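Local coordinates for CbsA (Xanthomonas oryzae pv. oryzae, PDB 5XYH), which catalyses, as a glycoside hydrolase family 6 exoglucanase, the hydrolysis of 1,4-beta-glucosidic bonds in cellulose, probably releasing cellobiose during attack on plant cell walls, at residues 39-42 and 43-46; 150-153 and 154-158; 313-316 and 317-320. All blocks are in the same frame, centred on the assembly; numbering follows the deposited sequence.

How the contacts relate
From the N terminus, contact 1 comes first, where helix 33-42 ends and a beta turn leads toward strand 49-51; it lies against helices 17-27 and 411-419. Contact 2 covers the short helix 150-155 and the residues just after it, against helices 160-167, 170-183 and 206-218. Contact 3 starts helix 316-323, reached through the loop after strand 292-296, and packs on strand 251-252. Each is local, within one continuous stretch, so none closes a long loop; they follow in series and neither nest nor cross. Their centres are about 32 to 38 Å apart, with contacts 1 and 2 on opposite sides of the chain's centre and contact 3 at the surface.

Contact 1 (39-42 and 43-46); sequences MQVV and KSYP
The Tyr45 ring lies beside Val41 and carries the Ser44 hydroxyl on one face, with Ser44 OG over the ring centre and about 4.2 Å above the plane. This is the C-terminal end of helix 33-42, followed by a type I beta turn from Val42 to Tyr45 that sends the chain on toward strand 49-51 of the family 6 hydrolase fold. Carbonyl oxygens of Val41 and Val42 approach the ring obliquely, while Val41 CG1 lies alongside it, 3.9 Å from Tyr45 CE2 and 3.6 Å from Tyr45 OH. The two side chains point the same way. Trp359 adds an edge-to-face ring contact to Tyr45, and Pro345 and Pro346 also touch it.

An i to i+4 bond crosses the junction from Lys43 N to Met39 O (3.0 Å, N-H...O angle 161°). The turn itself is closed by Tyr45 N to Val42 O, at 3.2 Å. Lys43 swings back along the helix: its CG sits 3.2 Å from Gln40 O, and the extended chain beyond carries NZ to a salt bridge with Asp24 of helix 17-27. The buried Met39 and Val42 pack on that helix and on helix 411-419.

Two donors of Ser44 grip Val41 O. Ser44 N comes from above the carbonyl plane of Val41, 2.9 Å from Val41 O. With chi1 at 71°, Ser44 OG turns between its own N and carbonyl carbon, and reaches Val41 O in the carbonyl plane, on a lone pair, at a short 2.5 Å.

Contact 2 (150-153 and 154-158); sequences LPNL and VTNQS
Pro151 O accepts three hydrogen bonds from Val154 and Thr155. Thr155 N arrives nearly along the C=O axis at 3.1 Å from Pro151 O, the usual i to i+4 bond of an alpha helix. Val154 N, 3.0 Å from Pro151 O, comes from above the carbonyl plane instead, an i to i+3 bond. The third donor is a side chain: chi1 of 59° folds Thr155 OG1 back between its own N and carbonyl carbon, bringing it to 3.2 Å from Pro151 O, also out of the carbonyl plane. One residue thus supplies both a backbone and a hydroxyl donor to one acceptor.

The mixture of i+3 and i+4 bonds is consistent with so short a helix as 150-155, which follows strand 140-145 of the mixed, mostly parallel central sheet in this family 6 hydrolase. The helix ends at Asn156, the first residue to leave helical backbone angles, yet its N still bonds to Asn152 O at 3.0 Å.

One turn apart, the side chains of the same two asparagines repeat that link. Asn156 ND2 donates to Asn152 OD1 over 3.0 Å (N-H...O angle 149°), meeting a lone pair in the carbonyl plane; the acceptor also lies in the amide plane of Asn156. The two amide planes are 22° apart, nearly coplanar. Asn152 ND2 donates to Asp148 OD1, and weakly to Ser149 O, which helps fix which way the Asn152 amide is turned. Cys162 of helix 160-167 and His101 touch both asparagines.

Further along, Gln157 bends at chi2 and lays its CG against Leu153 O, 3.0 Å away, while Leu153 packs on Ala165, Ser166 and Tyr171.

Contact 3 (313-316 and 317-320); sequences GNDV and NTYV
Helix 316-323 begins here, and Asp315 is its N-cap. The evidence is in the Asp315 carboxylate, whose two oxygens both turn to Thr318, three residues on. OD2 of Asp315 accepts from Thr318 N over 2.9 Å, in an almost straight bond (N-H...O angle 171°) whose donor stands above the carboxylate plane. OD1 of Asp315 takes the Thr318 hydroxyl OG1 at a short 2.5 Å, on the syn side and close to the plane. A chi1 of 67° folds the carboxylate in between the backbone N and carbonyl carbon of Asp315, where it can cover the first turn; the Asp315 and Thr318 side chains cross at about a right angle. The negative carboxylate would probably also interact favourably with the positive end of the helix dipole.

Backbone bonds carry on from the cap. Tyr319 N reaches Asp315 O at 3.0 Å, and Val320 N reaches Val316 O at 2.9 Å, both i to i+4.

Gly313, two residues before the cap, lies against the same turn. At a phi of 152°, largely the preserve of glycine, its CA lies 3.7 Å from Thr318 CG2, while its N lies at the edge of the Tyr319 ring, 3.9 Å from CD1. Val316 and Tyr319 pack on Ile252 of the short strand 251-252, and Asn317 OD1 accepts from Thr261 N, which ties the turn to a neighbouring loop. A carboxylate that accepts the N-H three residues on, in a residue whose backbone carbonyl accepts the helix's first i+4 bond, is typical of an aspartate N-cap.

Contact 1 (39-42 and 43-46)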
loop_
_atom_site.group_PDB
_atom_site.type_symbol
_atom_site.label_atom_id
_atom_site.label_comp_id
_atom_site.label_asym_id
_atom_site.label_seq_id
_atom_site.Cartn_x
_atom_site.Cartn_y
_atom_site.Cartn_z
ATOM N N MET A 39 5.542 3.579 -21.306
ATOM C CA MET A 39 5.999 4.336 -20.147
ATOM C C MET A 39 5.374 5.726 -20.107
ATOM O O MET A 39 5.085 6.241 -19.023
ATOM C CB MET A 39 7.530 4.423 -20.157
ATOM C CG MET A 39 8.212 3.096 -19.890
ATOM S SD MET A 39 9.988 3.333 -20.009
ATOM C CE MET A 39 10.645 1.737 -19.507
ATOM N N GLN A 40 5.156 6.350 -21.274
ATOM C CA GLN A 40 4.425 7.618 -21.322
ATOM C C GLN A 40 3.027 7.465 -20.735
ATOM O O GLN A 40 2.560 8.329 -19.989
ATOM C CB GLN A 40 4.326 8.137 -22.759
ATOM C CG GLN A 40 5.648 8.561 -23.385
ATOM C CD GLN A 40 5.572 8.725 -24.921
ATOM O OE1 GLN A 40 5.075 7.848 -25.644
ATOM N NE2 GLN A 40 6.073 9.858 -25.414
ATOM N N VAL A 41 2.350 6.366 -21.064
ATOM C CA VAL A 41 1.018 6.111 -20.527
ATOM C C VAL A 41 1.082 5.899 -19.020
ATOM O O VAL A 41 0.253 6.427 -18.265
ATOM C CB VAL A 41 0.388 4.900 -21.237
ATOM C CG1 VAL A 41 -0.943 4.536 -20.578
ATOM C CG2 VAL A 41 0.205 5.182 -22.725
ATOM N N VAL A 42 2.060 5.124 -18.561
ATOM C CA VAL A 42 2.182 4.843 -17.133
ATOM C C VAL A 42 2.341 6.136 -16.341
ATOM O O VAL A 42 1.689 6.324 -15.304
ATOM C CB VAL A 42 3.344 3.861 -16.890
ATOM C CG1 VAL A 42 3.759 3.850 -15.427
ATOM C CG2 VAL A 42 2.937 2.464 -17.344
ATOM N N LYS A 43 3.164 7.071 -16.829
ATOM C CA LYS A 43 3.313 8.319 -16.090
ATOM C C LYS A 43 2.124 9.262 -16.250
ATOM O O LYS A 43 2.148 10.349 -15.666
ATOM C CB LYS A 43 4.609 9.044 -16.481
ATOM C CG LYS A 43 4.670 9.546 -17.893
ATOM C CD LYS A 43 5.827 10.509 -18.078
ATOM C CE LYS A 43 5.949 10.950 -19.534
ATOM N NZ LYS A 43 6.816 12.154 -19.679
ATOM N N SER A 44 1.097 8.890 -17.022
ATOM C CA SER A 44 -0.112 9.705 -17.084
ATOM C C SER A 44 -1.077 9.408 -15.941
ATOM O O SER A 44 -2.093 10.103 -15.807
ATOM C CB SER A 44 -0.837 9.523 -18.432
ATOM O OG SER A 44 -1.461 8.248 -18.584
ATOM N N TYR A 45 -0.772 8.388 -15.084
ATOM C CA TYR A 45 -1.713 7.984 -14.052
ATOM C C TYR A 45 -1.356 8.607 -12.709
ATOM O O TYR A 45 -0.179 8.805 -12.401
ATOM C CB TYR A 45 -1.733 6.462 -13.910
ATOM C CG TYR A 45 -2.276 5.732 -15.129
ATOM C CD1 TYR A 45 -3.567 5.978 -15.607
ATOM C CD2 TYR A 45 -1.509 4.767 -15.775
ATOM C CE1 TYR A 45 -4.069 5.298 -16.718
ATOM C CE2 TYR A 45 -2.002 4.079 -16.869
ATOM C CZ TYR A 45 -3.281 4.355 -17.345
ATOM O OH TYR A 45 -3.754 3.655 -18.440
ATOM N N PRO A 46 -2.367 8.947 -11.907
ATOM C CA PRO A 46 -2.103 9.450 -10.552
ATOM C C PRO A 46 -1.377 8.411 -9.715
ATOM O O PRO A 46 -1.687 7.222 -9.785
ATOM C CB PRO A 46 -3.504 9.720 -9.987
ATOM C CG PRO A 46 -4.390 9.861 -11.167
ATOM C CD PRO A 46 -3.796 9.015 -12.269
#

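Contact 2 (150-153 and 154-158)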
loop_
_atom_site.group_PDB
_atom_site.type_symbol
_atom_site.label_atom_id
_atom_site.label_comp_id
_atom_site.label_asym_id
_atom_site.label_seq_id
_atom_site.Cartn_x
_atom_site.Cartn_y
_atom_site.Cartn_z
ATOM N N LEU A 150 -1.018 -1.139 12.359
ATOM C CA LEU A 150 -1.921 -1.907 13.210
ATOM C C LEU A 150 -1.929 -3.415 12.960
ATOM O O LEU A 150 -1.938 -4.166 13.953
ATOM C CB LEU A 150 -3.345 -1.348 13.071
ATOM C CG LEU A 150 -3.561 0.058 13.625
ATOM C CD1 LEU A 150 -5.043 0.435 13.616
ATOM C CD2 LEU A 150 -3.005 0.148 15.032
ATOM N N PRO A 151 -1.947 -3.926 11.717
ATOM C CA PRO A 151 -2.001 -5.389 11.535
ATOM C C PRO A 151 -0.912 -6.150 12.283
ATOM O O PRO A 151 -1.153 -7.280 12.729
ATOM C CB PRO A 151 -1.850 -5.559 10.017
ATOM C CG PRO A 151 -2.334 -4.276 9.446
ATOM C CD PRO A 151 -1.899 -3.232 10.415
ATOM N N ASN A 152 0.269 -5.550 12.463
ATOM C CA ASN A 152 1.333 -6.239 13.184
ATOM C C ASN A 152 0.966 -6.490 14.634
ATOM O O ASN A 152 1.466 -7.445 15.243
ATOM C CB ASN A 152 2.632 -5.445 13.110
ATOM C CG ASN A 152 3.118 -5.268 11.700
ATOM O OD1 ASN A 152 3.417 -6.249 11.010
ATOM N ND2 ASN A 152 3.209 -4.007 11.251
ATOM N N LEU A 153 0.107 -5.648 15.213
ATOM C CA LEU A 153 -0.316 -5.886 16.589
ATOM C C LEU A 153 -1.147 -7.156 16.721
ATOM O O LEU A 153 -1.233 -7.721 17.817
ATOM C CB LEU A 153 -1.107 -4.695 17.128
ATOM C CG LEU A 153 -0.486 -3.307 16.999
ATOM C CD1 LEU A 153 -1.321 -2.331 17.780
ATOM C CD2 LEU A 153 0.952 -3.314 17.514
ATOM N N VAL A 154 -1.747 -7.622 15.634
ATOM C CA VAL A 154 -2.562 -8.825 15.659
ATOM C C VAL A 154 -1.761 -10.059 15.266
ATOM O O VAL A 154 -1.882 -11.106 15.904
ATOM C CB VAL A 154 -3.794 -8.648 14.748
ATOM C CG1 VAL A 154 -4.619 -9.932 14.713
ATOM C CG2 VAL A 154 -4.641 -7.477 15.239
ATOM N N THR A 155 -0.923 -9.960 14.234
ATOM C CA THR A 155 -0.291 -11.149 13.672
ATOM C C THR A 155 1.144 -11.353 14.125
ATOM O O THR A 155 1.646 -12.478 14.041
ATOM C CB THR A 155 -0.309 -11.092 12.143
ATOM O OG1 THR A 155 0.377 -9.912 11.711
ATOM C CG2 THR A 155 -1.743 -11.060 11.621
ATOM N N ASN A 156 1.814 -10.311 14.606
ATOM C CA ASN A 156 3.251 -10.369 14.845
ATOM C C ASN A 156 3.604 -9.988 16.275
ATOM O O ASN A 156 4.674 -9.417 16.525
ATOM C CB ASN A 156 3.988 -9.473 13.857
ATOM C CG ASN A 156 3.974 -10.028 12.461
ATOM O OD1 ASN A 156 4.088 -11.248 12.268
ATOM N ND2 ASN A 156 3.835 -9.151 11.473
ATOM N N GLN A 157 2.714 -10.286 17.225
ATOM C CA GLN A 157 2.979 -9.882 18.598
ATOM C C GLN A 157 4.185 -10.592 19.190
ATOM O O GLN A 157 4.772 -10.081 20.145
ATOM C CB GLN A 157 1.750 -10.118 19.473
ATOM C CG GLN A 157 0.870 -8.878 19.607
ATOM C CD GLN A 157 0.945 -8.203 20.975
ATOM O OE1 GLN A 157 1.733 -8.598 21.851
ATOM N NE2 GLN A 157 0.119 -7.172 21.163
ATOM N N SER A 158 4.593 -11.741 18.643
ATOM C CA SER A 158 5.793 -12.398 19.157
ATOM C C SER A 158 7.067 -11.634 18.815
ATOM O O SER A 158 8.094 -11.848 19.474
ATOM C CB SER A 158 5.877 -13.838 18.641
ATOM O OG SER A 158 5.953 -13.862 17.230
#

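Contact 3 (313-316 and 317-320)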
loop_
_atom_site.group_PDB
_atom_site.type_symbol
_atom_site.label_atom_id
_atom_site.label_comp_id
_atom_site.label_asym_id
_atom_site.label_seq_id
_atom_site.Cartn_x
_atom_site.Cartn_y
_atom_site.Cartn_z
ATOM N N GLY A 313 -3.762 -30.544 -12.394
ATOM C CA GLY A 313 -2.842 -31.289 -11.557
ATOM C C GLY A 313 -3.615 -32.205 -10.633
ATOM O O GLY A 313 -4.726 -31.924 -10.201
ATOM N N ASN A 314 -3.003 -33.344 -10.311
ATOM C CA ASN A 314 -3.657 -34.369 -9.518
ATOM C C ASN A 314 -3.329 -34.263 -8.031
ATOM O O ASN A 314 -3.660 -35.170 -7.264
ATOM C CB ASN A 314 -3.279 -35.743 -10.073
ATOM C CG ASN A 314 -4.265 -36.809 -9.674
ATOM O OD1 ASN A 314 -5.465 -36.549 -9.564
ATOM N ND2 ASN A 314 -3.770 -38.026 -9.454
ATOM N N ASP A 315 -2.718 -33.161 -7.602
ATOM C CA ASP A 315 -2.478 -32.888 -6.189
ATOM C C ASP A 315 -2.574 -31.376 -5.986
ATOM O O ASP A 315 -2.409 -30.610 -6.935
ATOM C CB ASP A 315 -1.109 -33.428 -5.750
ATOM C CG ASP A 315 0.041 -32.687 -6.416
ATOM O OD1 ASP A 315 0.458 -33.081 -7.525
ATOM O OD2 ASP A 315 0.491 -31.672 -5.836
ATOM N N VAL A 316 -2.838 -30.937 -4.748
ATOM C CA VAL A 316 -3.169 -29.515 -4.569
ATOM C C VAL A 316 -1.991 -28.619 -4.928
ATOM O O VAL A 316 -2.184 -27.507 -5.440
ATOM C CB VAL A 316 -3.685 -29.202 -3.143
ATOM C CG1 VAL A 316 -5.036 -29.857 -2.910
ATOM C CG2 VAL A 316 -2.683 -29.604 -2.057
ATOM N N ASN A 317 -0.759 -29.069 -4.680
ATOM C CA ASN A 317 0.386 -28.218 -4.997
ATOM C C ASN A 317 0.557 -28.064 -6.503
ATOM O O ASN A 317 0.719 -26.945 -7.006
ATOM C CB ASN A 317 1.659 -28.777 -4.363
ATOM C CG ASN A 317 1.734 -28.489 -2.883
ATOM O OD1 ASN A 317 1.072 -27.574 -2.386
ATOM N ND2 ASN A 317 2.561 -29.247 -2.169
ATOM N N THR A 318 0.536 -29.178 -7.243
ATOM C CA THR A 318 0.650 -29.075 -8.695
ATOM C C THR A 318 -0.450 -28.184 -9.247
ATOM O O THR A 318 -0.196 -27.318 -10.090
ATOM C CB THR A 318 0.589 -30.462 -9.338
ATOM O OG1 THR A 318 1.650 -31.274 -8.826
ATOM C CG2 THR A 318 0.723 -30.367 -10.858
ATOM N N TYR A 319 -1.672 -28.368 -8.746
ATOM C CA TYR A 319 -2.819 -27.607 -9.237
ATOM C C TYR A 319 -2.646 -26.120 -8.978
ATOM O O TYR A 319 -2.721 -25.310 -9.901
ATOM C CB TYR A 319 -4.093 -28.115 -8.571
ATOM C CG TYR A 319 -5.379 -27.586 -9.185
ATOM C CD1 TYR A 319 -5.990 -28.247 -10.248
ATOM C CD2 TYR A 319 -6.005 -26.450 -8.678
ATOM C CE1 TYR A 319 -7.180 -27.771 -10.800
ATOM C CE2 TYR A 319 -7.187 -25.970 -9.224
ATOM C CZ TYR A 319 -7.771 -26.632 -10.283
ATOM O OH TYR A 319 -8.954 -26.164 -10.822
ATOM N N VAL A 320 -2.414 -25.750 -7.716
ATOM C CA VAL A 320 -2.280 -24.342 -7.337
ATOM C C VAL A 320 -1.105 -23.699 -8.067
ATOM O O VAL A 320 -1.229 -22.607 -8.639
ATOM C CB VAL A 320 -2.139 -24.223 -5.806
ATOM C CG1 VAL A 320 -1.513 -22.884 -5.402
ATOM C CG2 VAL A 320 -3.504 -24.415 -5.131
#